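Local coordinates for protein tyrosine--tRNA ligase (PDB 2CYB) that attaches tyrosine to its cognate tRNA in two steps, probably activating the amino acid with ATP and then transferring it to the acceptor end, at residues L7-R12 against L56-E61; P33-G38 against F64-L69; M50-K55 against L202-L207. All blocks are in the same frame, centred on the assembly; numbering follows the deposited sequence.

How the contacts relate
All three contacts involve one beta-alpha-beta unit. Helix 47-61 supplies segments to contacts 1 and 3, while strands 34-39 and 65-70, flanking it, pair in contact 2. Contacts 2 and 3 are buried; contact 1 is only partly so, with one side open to solvent. Their chemistry follows their place: contact 2 is parallel-strand hydrogen bonds with a salt bridge on one face, ending at the bound tyrosine, contact 3 is apolar packing of helix on sheet with no hydrogen bond across it, and contact 1 mixes leucine and isoleucine packing with a salt bridge joined by a water. Lys-55 of contact 3 binds backbone oxygens of contact 1, and Phe-64 of contact 2 packs on Ile-10.

Contact 1. Residues L7-R12 against L56-E61; sequences LRLITR and LMDLQE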
loop_
_atom_site.group_PDB
_atom_site.type_symbol
_atom_site.label_atom_id
_atom_site.label_comp_id
_atom_site.label_asym_id
_atom_site.label_seq_id
_atom_site.Cartn_x
_atom_site.Cartn_y
_atom_site.Cartn_z
ATOM N N LEU A 7 29.157 -22.532 12.013
ATOM C CA LEU A 7 28.716 -22.410 10.637
ATOM C C LEU A 7 27.976 -23.697 10.257
ATOM O O LEU A 7 26.955 -23.659 9.573
ATOM C CB LEU A 7 29.934 -22.191 9.738
ATOM C CG LEU A 7 29.832 -21.247 8.537
ATOM C CD1 LEU A 7 29.134 -19.953 8.931
ATOM C CD2 LEU A 7 31.238 -20.955 8.017
ATOM N N ARG A 8 28.489 -24.836 10.719
ATOM C CA ARG A 8 27.875 -26.131 10.429
ATOM C C ARG A 8 26.488 -26.214 11.057
ATOM O O ARG A 8 25.533 -26.677 10.429
ATOM C CB ARG A 8 28.744 -27.270 10.977
ATOM C CG ARG A 8 30.170 -27.288 10.447
ATOM C CD ARG A 8 30.270 -27.913 9.061
ATOM N NE ARG A 8 30.190 -29.373 9.108
ATOM C CZ ARG A 8 31.081 -30.155 9.715
ATOM N NH1 ARG A 8 32.127 -29.623 10.332
ATOM N NH2 ARG A 8 30.926 -31.473 9.702
ATOM N N LEU A 9 26.390 -25.766 12.304
ATOM C CA LEU A 9 25.136 -25.782 13.045
ATOM C C LEU A 9 24.117 -24.810 12.446
ATOM O O LEU A 9 22.935 -25.145 12.290
ATOM C CB LEU A 9 25.401 -25.417 14.509
ATOM C CG LEU A 9 24.195 -25.183 15.422
ATOM C CD1 LEU A 9 23.309 -26.423 15.460
ATOM C CD2 LEU A 9 24.685 -24.826 16.815
ATOM N N ILE A 10 24.581 -23.613 12.106
ATOM C CA ILE A 10 23.711 -22.592 11.531
ATOM C C ILE A 10 23.120 -23.049 10.211
ATOM O O ILE A 10 21.933 -22.861 9.953
ATOM C CB ILE A 10 24.472 -21.259 11.285
ATOM C CG1 ILE A 10 24.840 -20.607 12.619
ATOM C CG2 ILE A 10 23.601 -20.305 10.470
ATOM C CD1 ILE A 10 25.695 -19.371 12.478
ATOM N N THR A 11 23.938 -23.668 9.375
ATOM C CA THR A 11 23.452 -24.094 8.075
ATOM C C THR A 11 22.809 -25.466 8.050
ATOM O O THR A 11 22.319 -25.894 7.006
ATOM C CB THR A 11 24.574 -24.060 7.043
ATOM O OG1 THR A 11 25.650 -24.896 7.481
ATOM C CG2 THR A 11 25.084 -22.644 6.878
ATOM N N ARG A 12 22.805 -26.153 9.188
ATOM C CA ARG A 12 22.209 -27.485 9.255
ATOM C C ARG A 12 20.744 -27.419 8.850
ATOM O O ARG A 12 19.976 -26.602 9.372
ATOM C CB ARG A 12 22.308 -28.061 10.671
ATOM C CG ARG A 12 21.689 -29.460 10.811
ATOM C CD ARG A 12 21.893 -30.032 12.215
ATOM N NE ARG A 12 21.139 -29.308 13.236
ATOM C CZ ARG A 12 21.296 -29.484 14.545
ATOM N NH1 ARG A 12 20.566 -28.788 15.413
ATOM N NH2 ARG A 12 22.194 -30.352 14.994
ATOM N N LEU A 56 16.017 -21.164 14.806
ATOM C CA LEU A 56 16.309 -20.063 15.719
ATOM C C LEU A 56 17.053 -20.595 16.944
ATOM O O LEU A 56 17.944 -19.926 17.465
ATOM C CB LEU A 56 15.024 -19.344 16.153
ATOM C CG LEU A 56 14.397 -18.392 15.124
ATOM C CD1 LEU A 56 13.159 -17.743 15.717
ATOM C CD2 LEU A 56 15.406 -17.319 14.719
ATOM N N MET A 57 16.693 -21.793 17.400
ATOM C CA MET A 57 17.365 -22.391 18.555
ATOM C C MET A 57 18.795 -22.760 18.178
ATOM O O MET A 57 19.702 -22.663 19.002
ATOM C CB MET A 57 16.603 -23.622 19.058
ATOM C CG MET A 57 15.285 -23.276 19.736
ATOM S SD MET A 57 14.454 -24.687 20.497
ATOM C CE MET A 57 15.127 -24.612 22.142
ATOM N N ASP A 58 19.000 -23.184 16.935
ATOM C CA ASP A 58 20.345 -23.510 16.469
ATOM C C ASP A 58 21.161 -22.218 16.530
ATOM O O ASP A 58 22.263 -22.191 17.067
ATOM C CB ASP A 58 20.335 -23.993 15.010
ATOM C CG ASP A 58 19.661 -25.348 14.825
ATOM O OD1 ASP A 58 19.470 -25.756 13.652
ATOM O OD2 ASP A 58 19.333 -26.005 15.833
ATOM N N LEU A 59 20.605 -21.145 15.973
ATOM C CA LEU A 59 21.280 -19.846 15.937
ATOM C C LEU A 59 21.612 -19.295 17.315
ATOM O O LEU A 59 22.694 -18.736 17.527
ATOM C CB LEU A 59 20.425 -18.833 15.161
ATOM C CG LEU A 59 20.497 -18.979 13.639
ATOM C CD1 LEU A 59 19.263 -18.368 12.977
ATOM C CD2 LEU A 59 21.769 -18.323 13.135
ATOM N N GLN A 60 20.682 -19.444 18.250
ATOM C CA GLN A 60 20.891 -18.971 19.614
ATOM C C GLN A 60 22.027 -19.785 20.247
ATOM O O GLN A 60 22.833 -19.263 21.022
ATOM C CB GLN A 60 19.591 -19.130 20.407
ATOM C CG GLN A 60 19.568 -18.453 21.768
ATOM C CD GLN A 60 20.372 -19.207 22.805
ATOM O OE1 GLN A 60 20.174 -20.404 22.999
ATOM N NE2 GLN A 60 21.279 -18.508 23.481
ATOM N N GLU A 61 22.094 -21.066 19.897
ATOM C CA GLU A 61 23.137 -21.942 20.419
ATOM C C GLU A 61 24.482 -21.555 19.820
ATOM O O GLU A 61 25.530 -21.780 20.427
ATOM C CB GLU A 61 22.826 -23.404 20.081
ATOM C CG GLU A 61 23.885 -24.380 20.551
ATOM C CD GLU A 61 23.535 -25.821 20.236
ATOM O OE1 GLU A 61 24.361 -26.711 20.535
ATOM O OE2 GLU A 61 22.435 -26.063 19.691
HETATM O O HOH W 1 18.545 -27.965 12.632
#
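Leu-9 settles with its two methyl branches divided between Asp-58 and Glu-61, one helical turn apart on the facing helix. CD1 lies against the Asp-58 carboxylate carbon CG at 3.9 Å, while CD2 meets Asp-58 O at 3.6 Å and touches Glu-61 CD at 3.7 Å. A branched aliphatic residue suits this spot because it packs on the side-chain carbons of both acids and on Asp-58 O. Next along the helix, Ile-10 packs tightly on apolar side chains: its CG2 meets Leu-59 CD2 at 3.8 Å, the two side chains crossing at about a right angle, and Ile-27 and Phe-64 close round it.

The other side is looser and wetter. Arg-12 runs out extended and then bends at chi3 (68°), which brings one face of its guanidinium, near the edge, over Leu-9 CD1 and its NH1 to Asp-58 OD2 at 3.1 Å. The hydrogen bond within this salt bridge is weak, bent to 131° at the hydrogen, and the two charged planes are turned steeply against each other. A water completes it, accepting from Arg-12 NE and donating to Asp-58 OD1; this same OD1 has a stronger partner in Lys-55. Glu-61, at the solvent side, is exposed.

The two axes run nearly antiparallel, at 164° and 8.7 Å apart, so the N-terminal helix 3-11 lies along the crossover helix of a Rossmann-fold beta-alpha-beta unit.

Contact 2. Residues P33-G38 against F64-L69; sequences PRAYVG and FEIIVL. With TYR (tyrosine), chain C.
Pro-33 lays its CB over one face of the Phe-64 ring, 3.6 Å from the centroid and 20° off the normal, a CH-pi contact in which one proline methylene sits over the aromatic face. Ala-35 adds its methyl obliquely to the same phenyl, CB to CD2 at 3.7 Å; a small residue leaves room here for the large ring.

Between the strands the hydrogen bonds alternate as parallel pairing requires. Glu-65 N binds Pro-33 O at 2.7 Å, Ala-35 N donates to Glu-65 O, Ile-67 N to Ala-35 O and Leu-69 N to Val-37 O, while the bond from Val-37 N to Ile-67 O is weak.

On the face with Tyr-36, Arg-34 grips Glu-65 side-on: NE at 2.9 Å and NH2 at 3.1 Å both reach the single oxygen OE2. The bend at chi3 (-64°) turns the guanidinium so that OE2 lies in its plane, and carboxylate and guanidinium are nearly coplanar, 24° apart. NH1 is held by Leu-169 O, so the group is fixed in rotation, and the arginine methylenes cross Ile-67 at a slant, CD against CD1.

Farther on, Tyr-36 OH meets the phenol OH of the bound tyrosine at 2.8 Å, at the edge of the Tyr-36 ring, and Leu-69 CD2 approaches the same ligand oxygen at 3.4 Å. Gly-38 is glycine for good reason: a CB would collide with the ligand ring. Asp-165, Tyr-158, Gln-162 and Gln-180 complete the tyrosine site with hydrogen bonds to the ligand.

Strand 173-177 pairs with the far edge of 34-39, helix 47-61 packs on Ala-35, Val-37 and Phe-64, and helix 154-168, bringing Asp-165, lies against Tyr-36 and Leu-69.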
loop_
_atom_site.group_PDB
_atom_site.type_symbol
_atom_site.label_atom_id
_atom_site.label_comp_id
_atom_site.label_asym_id
_atom_site.label_seq_id
_atom_site.Cartn_x
_atom_site.Cartn_y
_atom_site.Cartn_z
ATOM N N PRO A 33 25.761 -11.010 16.459
ATOM C CA PRO A 33 24.837 -11.100 15.324
ATOM C C PRO A 33 23.389 -11.273 15.774
ATOM O O PRO A 33 23.110 -11.950 16.766
ATOM C CB PRO A 33 25.343 -12.323 14.557
ATOM C CG PRO A 33 26.778 -12.458 14.996
ATOM C CD PRO A 33 26.680 -12.158 16.460
ATOM N N ARG A 34 22.469 -10.664 15.035
ATOM C CA ARG A 34 21.054 -10.757 15.363
ATOM C C ARG A 34 20.277 -11.404 14.216
ATOM O O ARG A 34 20.445 -11.037 13.048
ATOM C CB ARG A 34 20.489 -9.362 15.647
ATOM C CG ARG A 34 19.048 -9.353 16.125
ATOM C CD ARG A 34 18.594 -7.937 16.437
ATOM N NE ARG A 34 19.345 -7.359 17.548
ATOM C CZ ARG A 34 19.144 -6.143 18.046
ATOM N NH1 ARG A 34 18.206 -5.352 17.535
ATOM N NH2 ARG A 34 19.881 -5.718 19.065
ATOM N N ALA A 35 19.446 -12.381 14.562
ATOM C CA ALA A 35 18.622 -13.079 13.583
ATOM C C ALA A 35 17.174 -13.054 14.057
ATOM O O ALA A 35 16.901 -12.886 15.247
ATOM C CB ALA A 35 19.090 -14.520 13.428
ATOM N N TYR A 36 16.244 -13.209 13.122
ATOM C CA TYR A 36 14.833 -13.230 13.476
ATOM C C TYR A 36 14.046 -14.043 12.470
ATOM O O TYR A 36 14.552 -14.422 11.419
ATOM C CB TYR A 36 14.232 -11.802 13.499
ATOM C CG TYR A 36 13.532 -11.352 12.209
ATOM C CD1 TYR A 36 12.216 -10.867 12.238
ATOM C CD2 TYR A 36 14.189 -11.385 10.976
ATOM C CE1 TYR A 36 11.578 -10.423 11.073
ATOM C CE2 TYR A 36 13.563 -10.946 9.805
ATOM C CZ TYR A 36 12.260 -10.465 9.863
ATOM O OH TYR A 36 11.655 -10.009 8.713
ATOM N N VAL A 37 12.799 -14.296 12.833
ATOM C CA VAL A 37 11.840 -14.956 11.969
ATOM C C VAL A 37 10.565 -14.224 12.331
ATOM O O VAL A 37 10.346 -13.862 13.496
ATOM C CB VAL A 37 11.633 -16.464 12.260
ATOM C CG1 VAL A 37 10.544 -17.005 11.310
ATOM C CG2 VAL A 37 12.926 -17.243 12.041
ATOM N N GLY A 38 9.736 -13.973 11.332
ATOM C CA GLY A 38 8.480 -13.305 11.593
ATOM C C GLY A 38 7.372 -14.297 11.355
ATOM O O GLY A 38 7.484 -15.152 10.477
ATOM N N PHE A 64 23.970 -16.238 18.409
ATOM C CA PHE A 64 23.155 -15.144 17.880
ATOM C C PHE A 64 22.144 -14.614 18.881
ATOM O O PHE A 64 21.721 -15.328 19.794
ATOM C CB PHE A 64 22.354 -15.592 16.651
ATOM C CG PHE A 64 23.110 -15.541 15.364
ATOM C CD1 PHE A 64 24.199 -16.373 15.140
ATOM C CD2 PHE A 64 22.706 -14.677 14.347
ATOM C CE1 PHE A 64 24.873 -16.351 13.924
ATOM C CE2 PHE A 64 23.371 -14.645 13.126
ATOM C CZ PHE A 64 24.461 -15.487 12.913
ATOM N N GLU A 65 21.765 -13.352 18.688
ATOM C CA GLU A 65 20.738 -12.692 19.489
ATOM C C GLU A 65 19.498 -13.079 18.688
ATOM O O GLU A 65 19.539 -13.030 17.462
ATOM C CB GLU A 65 20.885 -11.164 19.439
ATOM C CG GLU A 65 22.100 -10.582 20.144
ATOM C CD GLU A 65 22.121 -9.056 20.105
ATOM O OE1 GLU A 65 22.952 -8.452 20.811
ATOM O OE2 GLU A 65 21.311 -8.455 19.364
ATOM N N ILE A 66 18.414 -13.454 19.355
ATOM C CA ILE A 66 17.213 -13.874 18.640
ATOM C C ILE A 66 15.981 -13.011 18.845
ATOM O O ILE A 66 15.606 -12.686 19.973
ATOM C CB ILE A 66 16.819 -15.327 19.009
ATOM C CG1 ILE A 66 17.974 -16.282 18.706
ATOM C CG2 ILE A 66 15.573 -15.745 18.235
ATOM C CD1 ILE A 66 18.403 -16.303 17.261
ATOM N N ILE A 67 15.346 -12.643 17.739
ATOM C CA ILE A 67 14.122 -11.865 17.802
ATOM C C ILE A 67 13.014 -12.662 17.125
ATOM O O ILE A 67 13.212 -13.220 16.047
ATOM C CB ILE A 67 14.247 -10.517 17.064
ATOM C CG1 ILE A 67 15.286 -9.635 17.754
ATOM C CG2 ILE A 67 12.891 -9.814 17.037
ATOM C CD1 ILE A 67 15.434 -8.272 17.115
ATOM N N VAL A 68 11.859 -12.740 17.773
ATOM C CA VAL A 68 10.717 -13.425 17.189
ATOM C C VAL A 68 9.673 -12.349 16.961
ATOM O O VAL A 68 9.191 -11.731 17.909
ATOM C CB VAL A 68 10.118 -14.487 18.124
ATOM C CG1 VAL A 68 8.833 -15.055 17.511
ATOM C CG2 VAL A 68 11.122 -15.604 18.352
ATOM N N LEU A 69 9.337 -12.112 15.701
ATOM C CA LEU A 69 8.343 -11.102 15.374
ATOM C C LEU A 69 6.957 -11.704 15.218
ATOM O O LEU A 69 6.719 -12.541 14.338
ATOM C CB LEU A 69 8.720 -10.367 14.079
ATOM C CG LEU A 69 7.649 -9.407 13.532
ATOM C CD1 LEU A 69 7.434 -8.252 14.507
ATOM C CD2 LEU A 69 8.089 -8.880 12.177
HETATM N N TYR C . 5.864 -13.590 5.431
HETATM C CA TYR C . 6.030 -14.517 6.577
HETATM C C TYR C . 5.222 -15.796 6.369
HETATM O O TYR C . 5.270 -16.663 7.257
HETATM C CB TYR C . 5.604 -13.811 7.868
HETATM C CG TYR C . 6.475 -12.612 8.157
HETATM C CD1 TYR C . 5.926 -11.339 8.320
HETATM C CD2 TYR C . 7.863 -12.758 8.264
HETATM C CE1 TYR C . 6.749 -10.231 8.590
HETATM C CE2 TYR C . 8.683 -11.675 8.528
HETATM C CZ TYR C . 8.125 -10.414 8.692
HETATM O OH TYR C . 8.950 -9.354 8.974
HETATM O OXT TYR C . 4.566 -15.921 5.314
#

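Contact 3. Residues M50-K55 against L202-L207; sequences MMTVQK and LHTPIL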
loop_
_atom_site.group_PDB
_atom_site.type_symbol
_atom_site.label_atom_id
_atom_site.label_comp_id
_atom_site.label_asym_id
_atom_site.label_seq_id
_atom_site.Cartn_x
_atom_site.Cartn_y
_atom_site.Cartn_z
ATOM N N MET A 50 7.652 -25.118 13.645
ATOM C CA MET A 50 8.751 -25.750 14.367
ATOM C C MET A 50 10.009 -25.857 13.508
ATOM O O MET A 50 11.114 -25.985 14.027
ATOM C CB MET A 50 8.313 -27.127 14.877
ATOM C CG MET A 50 7.198 -27.045 15.913
ATOM S SD MET A 50 6.576 -28.629 16.511
ATOM C CE MET A 50 4.985 -28.689 15.730
ATOM N N MET A 51 9.833 -25.787 12.195
ATOM C CA MET A 51 10.951 -25.848 11.258
ATOM C C MET A 51 11.857 -24.629 11.477
ATOM O O MET A 51 13.075 -24.761 11.661
ATOM C CB MET A 51 10.417 -25.832 9.826
ATOM C CG MET A 51 11.478 -25.747 8.746
ATOM S SD MET A 51 12.451 -27.252 8.641
ATOM C CE MET A 51 11.184 -28.421 8.609
ATOM N N THR A 52 11.252 -23.445 11.461
ATOM C CA THR A 52 11.995 -22.206 11.645
ATOM C C THR A 52 12.318 -21.958 13.109
ATOM O O THR A 52 13.307 -21.299 13.429
ATOM C CB THR A 52 11.233 -20.988 11.053
ATOM O OG1 THR A 52 9.890 -20.956 11.551
ATOM C CG2 THR A 52 11.214 -21.065 9.529
ATOM N N VAL A 53 11.494 -22.487 14.004
ATOM C CA VAL A 53 11.757 -22.319 15.427
ATOM C C VAL A 53 13.046 -23.059 15.774
ATOM O O VAL A 53 13.905 -22.533 16.489
ATOM C CB VAL A 53 10.600 -22.866 16.282
ATOM C CG1 VAL A 53 11.055 -23.057 17.721
ATOM C CG2 VAL A 53 9.424 -21.894 16.235
ATOM N N GLN A 54 13.184 -24.273 15.251
ATOM C CA GLN A 54 14.377 -25.077 15.510
ATOM C C GLN A 54 15.617 -24.362 14.989
ATOM O O GLN A 54 16.669 -24.400 15.623
ATOM C CB GLN A 54 14.252 -26.464 14.857
ATOM C CG GLN A 54 15.507 -27.345 14.990
ATOM C CD GLN A 54 15.839 -27.703 16.429
ATOM O OE1 GLN A 54 16.972 -27.523 16.879
ATOM N NE2 GLN A 54 14.857 -28.219 17.156
ATOM N N LYS A 55 15.495 -23.695 13.845
ATOM C CA LYS A 55 16.633 -22.980 13.291
ATOM C C LYS A 55 17.011 -21.813 14.202
ATOM O O LYS A 55 18.192 -21.509 14.367
ATOM C CB LYS A 55 16.325 -22.492 11.872
ATOM C CG LYS A 55 17.478 -21.761 11.197
ATOM C CD LYS A 55 18.810 -22.499 11.366
ATOM C CE LYS A 55 18.786 -23.903 10.773
ATOM N NZ LYS A 55 20.049 -24.657 11.070
ATOM N N LEU A 202 18.825 -16.788 5.495
ATOM C CA LEU A 202 18.943 -18.234 5.668
ATOM C C LEU A 202 17.558 -18.811 5.409
ATOM O O LEU A 202 16.601 -18.481 6.104
ATOM C CB LEU A 202 19.398 -18.572 7.090
ATOM C CG LEU A 202 19.650 -20.062 7.368
ATOM C CD1 LEU A 202 20.592 -20.208 8.545
ATOM C CD2 LEU A 202 18.334 -20.781 7.637
ATOM N N HIS A 203 17.448 -19.668 4.404
ATOM C CA HIS A 203 16.155 -20.240 4.061
ATOM C C HIS A 203 16.019 -21.717 4.395
ATOM O O HIS A 203 16.912 -22.516 4.124
ATOM C CB HIS A 203 15.888 -20.027 2.579
ATOM C CG HIS A 203 15.846 -18.584 2.180
ATOM N ND1 HIS A 203 16.377 -18.122 0.995
ATOM C CD2 HIS A 203 15.323 -17.504 2.805
ATOM C CE1 HIS A 203 16.185 -16.818 0.908
ATOM N NE2 HIS A 203 15.548 -16.419 1.993
ATOM N N THR A 204 14.886 -22.070 4.987
ATOM C CA THR A 204 14.615 -23.456 5.341
ATOM C C THR A 204 13.717 -24.044 4.258
ATOM O O THR A 204 12.981 -23.324 3.583
ATOM C CB THR A 204 13.904 -23.549 6.692
ATOM O OG1 THR A 204 12.730 -22.727 6.667
ATOM C CG2 THR A 204 14.820 -23.070 7.808
ATOM N N PRO A 205 13.778 -25.365 4.060
ATOM C CA PRO A 205 12.927 -25.960 3.029
ATOM C C PRO A 205 11.456 -25.931 3.423
ATOM O O PRO A 205 11.123 -25.815 4.602
ATOM C CB PRO A 205 13.473 -27.384 2.911
ATOM C CG PRO A 205 13.981 -27.669 4.292
ATOM C CD PRO A 205 14.654 -26.373 4.681
ATOM N N ILE A 206 10.577 -26.021 2.435
ATOM C CA ILE A 206 9.143 -26.036 2.709
ATOM C C ILE A 206 8.726 -27.489 2.951
ATOM O O ILE A 206 8.934 -28.348 2.101
ATOM C CB ILE A 206 8.343 -25.473 1.517
ATOM C CG1 ILE A 206 8.748 -24.017 1.256
ATOM C CG2 ILE A 206 6.854 -25.589 1.793
ATOM C CD1 ILE A 206 8.636 -23.111 2.467
ATOM N N LEU A 207 8.146 -27.759 4.115
ATOM C CA LEU A 207 7.724 -29.113 4.460
ATOM C C LEU A 207 6.486 -29.578 3.709
ATOM O O LEU A 207 5.455 -28.911 3.732
ATOM C CB LEU A 207 7.437 -29.215 5.956
ATOM C CG LEU A 207 8.603 -29.228 6.936
ATOM C CD1 LEU A 207 8.047 -29.307 8.356
ATOM C CD2 LEU A 207 9.519 -30.419 6.644
#
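Lys-55 NZ is gripped by three oxygens, the backbone carbonyls of Ile-10 and Arg-12 and the carboxylate of Asp-58, while the methylenes that carry it lie on Leu-202. The middle of the chain passes across the leucine at about a right angle, CG meeting Leu-202 CD2 at 3.8 Å. A lysine suits this place because its long aliphatic stem can cover a buried leucine and still deliver the ammonium to its oxygens.

Thr-204 fills the centre of the contact. Met-51 slides past it in the opposite direction, its CG lying 3.9 Å from Thr-204 CB, and bends at chi2 (69°) and chi3 (49°) turn the terminal methyl toward Leu-207. The methionine methyl and the leucine branches face each other tip to tip, but they are modelled too close for that detail to be trusted. Replacing Met-51 by alanine would probably open a gap beside Thr-204, whose CB would lose its methylene neighbour.

Thr-52 offers its methyl, CG2 reaching Thr-204 OG1 at 3.6 Å, the two threonines crossing at about a right angle. With chi1 at 52°, OG1 of Thr-52 stands where it can bond to His-49 O, in the 'HIGH' motif at the start of this helix, and to Tyr-39 OH. Threonine thus serves two sides, with carbon toward the strand and oxygen toward His-49 and Tyr-39.

No hydrogen bond joins helix 50-55 to strand 202-204, whose axes lie 9.5 Å apart. The interface therefore depends mainly on carbon contacts, with Thr-204 OG1 touched only by carbon across it, while the ammonium, well supplied with oxygens although buried, is likely to stay charged.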